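Local atomic coordinates of epoxyqueuosine reductase (Streptococcus thermophilus, PDB entry 5D6S), a protein that belongs to the QueG family of epoxyqueuosine reductases and holds a cobalamin and iron-sulfur clusters, the latter in a 4Fe-4S double-cluster binding domain. Residues T242-I256 and W315-I327. Residues are numbered along the deposited sequence; the frame is centred on the assembly and turned at random.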
# COMPACT_ATOMS: atom_id res chain seq x y z
N THR A 242 1.61 7.59 4.29
CA THR A 242 2.96 7.32 3.82
C THR A 242 3.09 7.63 2.33
O THR A 242 4.18 7.87 1.85
CB THR A 242 3.41 5.87 4.10
OG1 THR A 242 2.45 4.95 3.57
CG2 THR A 242 3.52 5.66 5.56
N GLN A 243 1.98 7.65 1.60
CA GLN A 243 2.00 7.89 0.17
C GLN A 243 1.53 9.28 -0.24
O GLN A 243 1.76 9.68 -1.38
CB GLN A 243 1.08 6.90 -0.52
CG GLN A 243 1.61 5.49 -0.48
CD GLN A 243 0.66 4.54 -1.16
OE1 GLN A 243 0.64 4.45 -2.39
NE2 GLN A 243 -0.12 3.80 -0.37
N ASP A 244 0.88 10.00 0.67
CA ASP A 244 0.41 11.33 0.36
C ASP A 244 1.59 12.29 0.19
O ASP A 244 2.59 12.20 0.90
CB ASP A 244 -0.53 11.86 1.45
CG ASP A 244 -1.37 13.03 0.97
OD1 ASP A 244 -1.61 13.15 -0.24
OD2 ASP A 244 -1.82 13.84 1.82
N LYS A 245 1.49 13.20 -0.75
CA LYS A 245 2.51 14.21 -0.93
C LYS A 245 2.32 15.34 0.05
O LYS A 245 1.35 15.38 0.75
CB LYS A 245 2.50 14.75 -2.35
CG LYS A 245 3.00 13.73 -3.33
CD LYS A 245 3.09 14.36 -4.69
CE LYS A 245 3.85 13.47 -5.65
NZ LYS A 245 3.59 13.99 -7.01
N GLY A 246 3.30 16.21 0.14
CA GLY A 246 3.26 17.29 1.08
C GLY A 246 3.81 16.93 2.45
O GLY A 246 4.66 16.05 2.63
N MET A 247 3.26 17.61 3.43
CA MET A 247 3.71 17.56 4.77
C MET A 247 2.73 16.67 5.54
O MET A 247 1.56 16.99 5.64
CB MET A 247 3.70 19.00 5.25
CG MET A 247 4.60 19.29 6.39
SD MET A 247 6.35 19.32 5.99
CE MET A 247 6.89 19.12 7.69
N MET A 248 3.21 15.55 6.08
CA MET A 248 2.40 14.67 6.94
C MET A 248 1.96 15.37 8.21
O MET A 248 2.81 15.82 8.97
CB MET A 248 3.20 13.41 7.35
CG MET A 248 2.40 12.34 8.12
SD MET A 248 3.26 10.79 8.48
CE MET A 248 3.76 10.21 6.86
N ASP A 249 0.65 15.40 8.49
CA ASP A 249 0.15 16.04 9.72
C ASP A 249 0.79 15.42 10.96
O ASP A 249 1.09 14.21 10.97
CB ASP A 249 -1.37 15.91 9.85
CG ASP A 249 -1.92 16.59 11.10
OD1 ASP A 249 -2.06 17.83 11.07
OD2 ASP A 249 -2.21 15.89 12.12
N MET A 250 0.96 16.24 11.99
CA MET A 250 1.56 15.85 13.26
C MET A 250 1.05 14.53 13.82
O MET A 250 1.82 13.74 14.37
CB MET A 250 1.33 16.95 14.31
CG MET A 250 2.25 16.84 15.52
SD MET A 250 3.97 17.14 15.10
CE MET A 250 4.01 18.87 14.69
N GLU A 251 -0.25 14.30 13.72
CA GLU A 251 -0.81 13.12 14.35
C GLU A 251 -0.17 11.83 13.85
O GLU A 251 0.06 10.89 14.63
CB GLU A 251 -2.31 13.05 14.11
CG GLU A 251 -3.00 11.87 14.78
CD GLU A 251 -4.48 11.76 14.44
OE1 GLU A 251 -5.09 12.78 14.02
OE2 GLU A 251 -5.03 10.64 14.60
N PHE A 252 0.05 11.75 12.54
CA PHE A 252 0.44 10.47 11.93
C PHE A 252 1.92 10.17 12.00
O PHE A 252 2.31 9.04 11.83
CB PHE A 252 -0.03 10.39 10.48
CG PHE A 252 -1.44 10.77 10.30
CD1 PHE A 252 -2.44 10.03 10.88
CD2 PHE A 252 -1.79 11.88 9.56
CE1 PHE A 252 -3.77 10.37 10.73
CE2 PHE A 252 -3.11 12.23 9.39
CZ PHE A 252 -4.11 11.48 9.99
N ARG A 253 2.73 11.19 12.27
CA ARG A 253 4.18 11.04 12.31
C ARG A 253 4.59 10.01 13.35
O ARG A 253 5.28 9.01 13.03
CB ARG A 253 4.83 12.38 12.61
CG ARG A 253 4.56 13.45 11.55
CD ARG A 253 5.22 14.78 11.85
NE ARG A 253 4.72 15.86 11.01
CZ ARG A 253 5.06 17.13 11.14
NH1 ARG A 253 5.93 17.52 12.05
NH2 ARG A 253 4.55 18.02 10.35
N LYS A 254 4.17 10.24 14.59
CA LYS A 254 4.49 9.33 15.69
C LYS A 254 3.99 7.90 15.37
O LYS A 254 4.65 6.90 15.65
CB LYS A 254 3.86 9.85 16.96
CG LYS A 254 4.52 9.37 18.22
CD LYS A 254 3.77 9.92 19.43
CE LYS A 254 4.15 9.19 20.72
NZ LYS A 254 3.36 9.67 21.88
N LYS A 255 2.84 7.82 14.70
CA LYS A 255 2.17 6.56 14.51
C LYS A 255 2.70 5.65 13.42
O LYS A 255 2.41 4.45 13.44
CB LYS A 255 0.68 6.80 14.27
CG LYS A 255 0.04 7.59 15.40
CD LYS A 255 -1.47 7.62 15.27
CE LYS A 255 -2.10 8.30 16.46
NZ LYS A 255 -3.57 8.46 16.27
N ILE A 256 3.42 6.18 12.44
CA ILE A 256 3.99 5.29 11.42
C ILE A 256 5.18 4.55 12.00
O ILE A 256 5.73 3.64 11.36
CB ILE A 256 4.40 5.97 10.11
CG1 ILE A 256 5.54 6.96 10.31
CG2 ILE A 256 3.23 6.73 9.51
CD1 ILE A 256 6.18 7.42 9.01
N TRP A 315 6.59 4.13 -6.77
CA TRP A 315 5.76 4.73 -7.84
C TRP A 315 5.63 6.27 -7.82
O TRP A 315 5.16 6.87 -8.80
CB TRP A 315 4.35 4.10 -7.86
CG TRP A 315 3.45 4.51 -6.73
CD1 TRP A 315 3.44 4.00 -5.48
CD2 TRP A 315 2.41 5.49 -6.78
NE1 TRP A 315 2.46 4.62 -4.72
CE2 TRP A 315 1.83 5.55 -5.50
CE3 TRP A 315 1.92 6.34 -7.79
CZ2 TRP A 315 0.78 6.40 -5.19
CZ3 TRP A 315 0.89 7.19 -7.48
CH2 TRP A 315 0.33 7.22 -6.19
N ARG A 316 6.00 6.89 -6.71
CA ARG A 316 6.03 8.35 -6.65
C ARG A 316 7.42 8.93 -6.50
O ARG A 316 7.55 10.11 -6.24
CB ARG A 316 5.18 8.86 -5.49
CG ARG A 316 3.86 8.15 -5.38
CD ARG A 316 2.91 8.97 -4.54
NE ARG A 316 2.09 9.86 -5.35
CZ ARG A 316 1.12 10.61 -4.86
NH1 ARG A 316 0.40 11.34 -5.69
NH2 ARG A 316 0.85 10.65 -3.56
N GLY A 317 8.44 8.09 -6.57
CA GLY A 317 9.81 8.54 -6.37
C GLY A 317 10.26 8.56 -4.91
O GLY A 317 9.53 8.17 -4.00
N LYS A 318 11.48 9.04 -4.72
CA LYS A 318 12.16 8.91 -3.46
C LYS A 318 11.62 9.84 -2.35
O LYS A 318 11.76 9.55 -1.15
CB LYS A 318 13.66 9.14 -3.67
CG LYS A 318 14.05 10.58 -3.95
CD LYS A 318 15.56 10.68 -4.03
CE LYS A 318 16.02 12.03 -4.51
NZ LYS A 318 15.55 13.13 -3.62
N ASN A 319 11.07 10.99 -2.76
CA ASN A 319 10.81 12.06 -1.81
C ASN A 319 9.83 11.72 -0.69
O ASN A 319 10.10 12.01 0.49
CB ASN A 319 10.39 13.30 -2.52
CG ASN A 319 11.55 14.03 -3.21
OD1 ASN A 319 12.71 13.71 -3.06
ND2 ASN A 319 11.20 15.04 -3.95
N ILE A 320 8.71 11.08 -1.01
CA ILE A 320 7.81 10.68 0.06
C ILE A 320 8.45 9.66 1.02
O ILE A 320 8.29 9.73 2.24
CB ILE A 320 6.47 10.14 -0.45
CG1 ILE A 320 6.67 9.02 -1.47
CG2 ILE A 320 5.61 11.24 -1.02
CD1 ILE A 320 5.43 8.18 -1.62
N LEU A 321 9.26 8.78 0.47
CA LEU A 321 9.96 7.81 1.30
C LEU A 321 11.03 8.45 2.17
O LEU A 321 11.14 8.10 3.33
CB LEU A 321 10.56 6.71 0.43
CG LEU A 321 9.52 6.00 -0.45
CD1 LEU A 321 10.17 4.88 -1.23
CD2 LEU A 321 8.39 5.45 0.40
N GLN A 322 11.80 9.39 1.63
CA GLN A 322 12.83 10.04 2.43
C GLN A 322 12.20 10.90 3.53
O GLN A 322 12.71 10.93 4.65
CB GLN A 322 13.79 10.83 1.55
CG GLN A 322 14.64 9.90 0.69
CD GLN A 322 15.61 10.60 -0.24
OE1 GLN A 322 15.37 11.74 -0.66
NE2 GLN A 322 16.69 9.91 -0.59
N ARG A 323 11.09 11.57 3.23
CA ARG A 323 10.34 12.25 4.27
C ARG A 323 10.03 11.25 5.40
O ARG A 323 10.23 11.53 6.57
CB ARG A 323 9.01 12.86 3.72
CG ARG A 323 7.97 13.04 4.82
CD ARG A 323 6.79 13.93 4.53
NE ARG A 323 5.60 13.45 3.77
CZ ARG A 323 5.31 12.22 3.37
NH1 ARG A 323 6.06 11.16 3.63
NH2 ARG A 323 4.20 12.04 2.68
N ASN A 324 9.46 10.10 5.02
CA ASN A 324 9.05 9.09 5.99
C ASN A 324 10.24 8.56 6.79
O ASN A 324 10.12 8.30 7.98
CB ASN A 324 8.37 7.91 5.28
CG ASN A 324 7.10 8.33 4.58
OD1 ASN A 324 6.53 9.37 4.87
ND2 ASN A 324 6.63 7.51 3.66
N ALA A 325 11.37 8.44 6.13
CA ALA A 325 12.57 7.95 6.77
C ALA A 325 13.03 8.93 7.82
O ALA A 325 13.48 8.52 8.90
CB ALA A 325 13.66 7.70 5.73
N ILE A 326 12.93 10.22 7.53
CA ILE A 326 13.25 11.25 8.54
C ILE A 326 12.32 11.08 9.72
O ILE A 326 12.74 11.14 10.88
CB ILE A 326 13.13 12.66 7.97
CG1 ILE A 326 14.28 12.90 6.99
CG2 ILE A 326 13.18 13.69 9.09
CD1 ILE A 326 14.00 14.04 6.05
N ILE A 327 11.06 10.79 9.43
CA ILE A 327 10.12 10.57 10.49
C ILE A 327 10.49 9.34 11.32
O ILE A 327 10.37 9.36 12.56
CB ILE A 327 8.70 10.49 9.96
CG1 ILE A 327 8.30 11.87 9.42
CG2 ILE A 327 7.75 10.06 11.06
CD1 ILE A 327 7.06 11.88 8.53
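Thr242 and Gln243 at the end of helix 238-243, and Gly246 in the loop after it, offer carbonyls to the side chains of Asn324, Arg316 and Arg323 respectively; Arg316 lies just before helix 318-331, the other two within it. An amide-indole bond extends the set. Gln243, extended beyond CG, reaches the edge of the Trp315 indole; its amide stands nearly perpendicular to the ring (88°), and OE1 accepts from NE1 at 3.0 Å. Its NE2 donates to Ser239 O, which helps fix the rotation of the amide beside the bound cobalamin that Gln243 touches. Arg316 lays CG over the centre of the indole face, then bends at chi3 to bring NH2 to Gln243 O, which lies in the guanidinium plane. Lys245 runs its methylenes across one face of that guanidinium, CG 3.8 Å from Arg316 NH2. Within the helix, Arg323 has CG roughly anti to the backbone N (chi1 156°) and points NE at Gly246 O, 3.0 Å away, while Met248 CE sits over one guanidinium face. Asn324 ND2 meets Thr242 O on a lone pair, nearly straight at 167°, and also donates to Ile260 O, so two carbonyls hold this buried amide. Beyond it the contact turns apolar: Ile327 sends CD1 to Met248 SD (4.0 Å) and CG2 to Ile256 CD1 (3.7 Å). Arg253 ties the loop to helix 250-255, NE and NH2 both gripping Met248 O. Helix 318-331 thus packs against the cluster-binding region; Met247 and Met250 both touch helices 351-364 and 384-396, and Arg253 is salt-bridged to Glu389 of helix 384-396.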